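Local structure of monooxygenase (Agrobacterium tumefaciens, 2I7G) at residues P109-V112 with F113-F116; V207-A210 with G211-L215. The protein is probably a flavin-dependent monooxygenase of the bacterial luciferase-like family, built as a TIM barrel, whose substrate is not established. All blocks are in the same frame, centred on the assembly; numbering follows the deposited sequence.

How the contacts relate
Both contacts are local and lie on the outside of the TIM barrel, contact 1 within a helix and contact 2 at a helix end and the turn after it; they come in series along the chain. Contact 1 occupies the start of helix 109-122, which links the parallel strands 96-99 and 127-131; contact 2 closes helix 204-212 and turns the chain toward the next barrel strand, 217-220. Their centres are 22 Å apart and their nearest atoms about 12 Å, so they do not touch. Helix 150-166 bridges them, since side chains of both contacts pack on it. Contact 1 helps form the dimer interface, whereas no other chain of the assembly reaches contact 2.

Contact 1: residues P109-V112 with F113-F116; sequences PVRV and FQQF
Val-112 and Phe-116, one helical turn apart, lie side by side and point the same way, with CG1 of Val-112 3.8 Å from CD2 of Phe-116. The valine's CG1 stands anti to the backbone N (chi1 168°), which puts this methyl beside the carbonyl carbon and on the ring's side. The ring also turns its edge to the carbonyl, CD2 lying 3.2 Å from Val-112 O. Branched and aromatic groups suit this dry, apolar side, where both residues press on Ile-129 of strand 127-131. The other side is polar, bridged by water and covered by the second subunit. Arg-111 and Gln-114, their planes 55° apart, are joined through a water that accepts from Arg-111 NH1 at 2.9 Å, in the guanidinium plane, and donates to Gln-114 OE1 at 2.7 Å. Arginine's long chain and flat, many-handed cation can reach across the interface to the Glu-70 carboxylate, the Ser-106 carbonyl and the Phe-143 ring, all of the second subunit. Gln-115, extended beyond CG, runs alongside its own helix, NE2 3.6 Å from CB of Arg-111, while OE1 bonds Ser-82 OG. Four successive i to i+4 backbone bonds mark the first turns of a helix in a beta-alpha-beta crossover of the TIM barrel.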
loop_
_atom_site.group_PDB
_atom_site.type_symbol
_atom_site.label_atom_id
_atom_site.label_comp_id
_atom_site.label_asym_id
_atom_site.label_seq_id
_atom_site.Cartn_x
_atom_site.Cartn_y
_atom_site.Cartn_z
ATOM N N PRO B 109 -10.619 -4.120 -8.332
ATOM C CA PRO B 109 -11.348 -3.247 -7.397
ATOM C C PRO B 109 -11.363 -3.774 -5.943
ATOM O O PRO B 109 -11.415 -2.956 -5.028
ATOM C CB PRO B 109 -12.769 -3.185 -7.958
ATOM C CG PRO B 109 -12.688 -3.703 -9.356
ATOM C CD PRO B 109 -11.434 -4.506 -9.504
ATOM N N VAL B 110 -11.342 -5.096 -5.756
ATOM C CA VAL B 110 -11.226 -5.641 -4.400
ATOM C C VAL B 110 -9.925 -5.157 -3.726
ATOM O O VAL B 110 -9.952 -4.654 -2.602
ATOM C CB VAL B 110 -11.368 -7.180 -4.346
ATOM C CG1 VAL B 110 -11.214 -7.634 -2.906
ATOM C CG2 VAL B 110 -12.763 -7.605 -4.924
ATOM N N ARG B 111 -8.800 -5.301 -4.420
ATOM C CA ARG B 111 -7.526 -4.817 -3.869
ATOM C C ARG B 111 -7.522 -3.314 -3.646
ATOM O O ARG B 111 -7.039 -2.854 -2.615
ATOM C CB ARG B 111 -6.320 -5.181 -4.764
ATOM C CG ARG B 111 -6.189 -6.662 -5.039
ATOM C CD ARG B 111 -5.752 -7.413 -3.761
ATOM N NE ARG B 111 -5.389 -8.797 -4.135
ATOM C CZ ARG B 111 -4.947 -9.707 -3.284
ATOM N NH1 ARG B 111 -4.793 -9.410 -2.002
ATOM N NH2 ARG B 111 -4.652 -10.934 -3.717
ATOM N N VAL B 112 -8.034 -2.557 -4.623
ATOM C CA VAL B 112 -8.072 -1.107 -4.511
ATOM C C VAL B 112 -8.886 -0.751 -3.261
ATOM O O VAL B 112 -8.441 0.046 -2.428
ATOM C CB VAL B 112 -8.664 -0.484 -5.794
ATOM C CG1 VAL B 112 -8.968 1.019 -5.546
ATOM C CG2 VAL B 112 -7.625 -0.712 -6.968
ATOM N N PHE B 113 -10.051 -1.358 -3.109
ATOM C CA PHE B 113 -10.878 -1.055 -1.948
ATOM C C PHE B 113 -10.151 -1.385 -0.648
ATOM O O PHE B 113 -10.186 -0.602 0.291
ATOM C CB PHE B 113 -12.211 -1.798 -2.000
ATOM C CG PHE B 113 -13.139 -1.448 -0.854
ATOM C CD1 PHE B 113 -13.808 -0.216 -0.815
ATOM C CD2 PHE B 113 -13.298 -2.317 0.196
ATOM C CE1 PHE B 113 -14.655 0.115 0.269
ATOM C CE2 PHE B 113 -14.176 -2.008 1.257
ATOM C CZ PHE B 113 -14.831 -0.786 1.290
ATOM N N GLN B 114 -9.495 -2.541 -0.598
ATOM C CA GLN B 114 -8.778 -2.958 0.620
ATOM C C GLN B 114 -7.623 -2.014 0.939
ATOM O O GLN B 114 -7.408 -1.627 2.105
ATOM C CB GLN B 114 -8.253 -4.399 0.477
ATOM C CG GLN B 114 -9.393 -5.433 0.462
ATOM C CD GLN B 114 -8.875 -6.829 0.321
ATOM O OE1 GLN B 114 -7.989 -7.103 -0.482
ATOM N NE2 GLN B 114 -9.452 -7.735 1.102
ATOM N N GLN B 115 -6.890 -1.619 -0.087
ATOM C CA GLN B 115 -5.769 -0.709 0.109
ATOM C C GLN B 115 -6.222 0.668 0.621
ATOM O O GLN B 115 -5.713 1.179 1.640
ATOM C CB GLN B 115 -4.950 -0.591 -1.185
ATOM C CG GLN B 115 -4.169 -1.892 -1.563
ATOM C CD GLN B 115 -3.898 -1.932 -3.076
ATOM O OE1 GLN B 115 -4.021 -0.917 -3.763
ATOM N NE2 GLN B 115 -3.572 -3.119 -3.593
ATOM N N PHE B 116 -7.241 1.239 -0.022
ATOM C CA PHE B 116 -7.713 2.565 0.408
ATOM C C PHE B 116 -8.502 2.499 1.736
ATOM O O PHE B 116 -8.473 3.477 2.491
ATOM C CB PHE B 116 -8.504 3.259 -0.693
ATOM C CG PHE B 116 -7.623 3.822 -1.769
ATOM C CD1 PHE B 116 -7.195 5.151 -1.695
ATOM C CD2 PHE B 116 -7.180 3.016 -2.817
ATOM C CE1 PHE B 116 -6.315 5.675 -2.720
ATOM C CE2 PHE B 116 -6.339 3.525 -3.854
ATOM C CZ PHE B 116 -5.899 4.860 -3.782
HETATM O O HOH W 1 -5.260 -6.955 -0.450
#

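Contact 2: residues V207-A210 with G211-L215; sequences VARA and GAMGL
Ala-210 O is gripped by two backbone N-H groups: Leu-215 N at 3.0 Å, in a nearly straight bond (166°), and Met-213 N at 3.3 Å, in a weak one. Met-213 N bonds better to Arg-209 O, at 3.0 Å. With Gly-214 N bonded to Gly-211 O at 2.9 Å, the bond from Leu-215 completes a Schellman motif that closes the helix. Gly-214 suits the turn because its phi is positive (67°), a conformation that a residue without CB adopts easily. Alongside the last turn, Arg-209 and Met-213, a selenomethionine, cross at about a right angle. CG of Met-213 sits over the centre of one guanidinium face, 3.6 Å from Arg-209 CZ, and SE lies 3.5 Å from Arg-209 NE. The arginine bends at chi2 (47°), bringing its flat end over the methionine chain; that chain bends in turn at chi3, carrying CE to 3.4 Å from Arg-209 O. A long aliphatic chain with a charged end suits this exposed flank, while small Ala-208 touches Ala-239 of helix 230-242. On the buried side Val-207 meets Val-200 of strand 196-200, and Leu-215 settles against Ile-198 of that strand and Leu-158 and Leu-162 of helix 150-166.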
loop_
_atom_site.group_PDB
_atom_site.type_symbol
_atom_site.label_atom_id
_atom_site.label_comp_id
_atom_site.label_asym_id
_atom_site.label_seq_id
_atom_site.Cartn_x
_atom_site.Cartn_y
_atom_site.Cartn_z
ATOM N N VAL B 207 -18.291 12.456 -18.627
ATOM C CA VAL B 207 -18.922 13.424 -17.733
ATOM C C VAL B 207 -20.397 13.074 -17.458
ATOM O O VAL B 207 -20.842 13.044 -16.303
ATOM C CB VAL B 207 -18.824 14.835 -18.316
ATOM C CG1 VAL B 207 -19.526 15.806 -17.423
ATOM C CG2 VAL B 207 -17.359 15.255 -18.442
ATOM N N ALA B 208 -21.152 12.810 -18.526
ATOM C CA ALA B 208 -22.566 12.453 -18.403
ATOM C C ALA B 208 -22.766 11.182 -17.601
ATOM O O ALA B 208 -23.636 11.101 -16.752
ATOM C CB ALA B 208 -23.221 12.320 -19.803
ATOM N N ARG B 209 -21.927 10.191 -17.842
ATOM C CA ARG B 209 -22.061 8.949 -17.109
ATOM C C ARG B 209 -21.892 9.185 -15.595
ATOM O O ARG B 209 -22.715 8.704 -14.803
ATOM C CB ARG B 209 -21.065 7.907 -17.638
ATOM C CG ARG B 209 -21.289 6.484 -17.110
ATOM C CD ARG B 209 -22.751 6.037 -17.177
ATOM N NE ARG B 209 -22.961 4.837 -16.356
ATOM C CZ ARG B 209 -24.153 4.363 -15.993
ATOM N NH1 ARG B 209 -24.227 3.267 -15.237
ATOM N NH2 ARG B 209 -25.271 4.991 -16.356
ATOM N N ALA B 210 -20.863 9.938 -15.207
ATOM C CA ALA B 210 -20.639 10.286 -13.794
ATOM C C ALA B 210 -21.890 10.968 -13.171
ATOM O O ALA B 210 -22.281 10.663 -12.047
ATOM C CB ALA B 210 -19.445 11.213 -13.699
ATOM N N GLY B 211 -22.471 11.914 -13.890
ATOM C CA GLY B 211 -23.683 12.620 -13.427
ATOM C C GLY B 211 -24.884 11.693 -13.259
ATOM O O GLY B 211 -25.574 11.747 -12.247
ATOM N N ALA B 212 -25.127 10.861 -14.272
ATOM C CA ALA B 212 -26.217 9.867 -14.255
ATOM C C ALA B 212 -26.084 8.881 -13.074
ATOM O O ALA B 212 -27.087 8.378 -12.560
ATOM C CB ALA B 212 -26.260 9.127 -15.565
HETATM N N MSE B 213 -24.847 8.609 -12.663
HETATM C CA MSE B 213 -24.541 7.744 -11.530
HETATM C C MSE B 213 -24.428 8.498 -10.206
HETATM O O MSE B 213 -24.226 7.886 -9.156
HETATM C CB MSE B 213 -23.234 7.017 -11.792
HETATM C CG MSE B 213 -23.320 5.988 -12.906
HETATM SE SE MSE B 213 -21.584 5.144 -13.198
HETATM C CE MSE B 213 -20.423 6.683 -13.282
ATOM N N GLY B 214 -24.533 9.819 -10.277
ATOM C CA GLY B 214 -24.562 10.657 -9.096
ATOM C C GLY B 214 -23.235 10.654 -8.346
ATOM O O GLY B 214 -23.238 10.776 -7.126
ATOM N N LEU B 215 -22.106 10.513 -9.059
ATOM C CA LEU B 215 -20.772 10.513 -8.439
ATOM C C LEU B 215 -20.093 11.883 -8.633
ATOM O O LEU B 215 -20.347 12.532 -9.647
ATOM C CB LEU B 215 -19.896 9.449 -9.089
ATOM C CG LEU B 215 -20.425 8.021 -8.823
ATOM C CD1 LEU B 215 -19.668 7.070 -9.694
ATOM C CD2 LEU B 215 -20.179 7.701 -7.372
#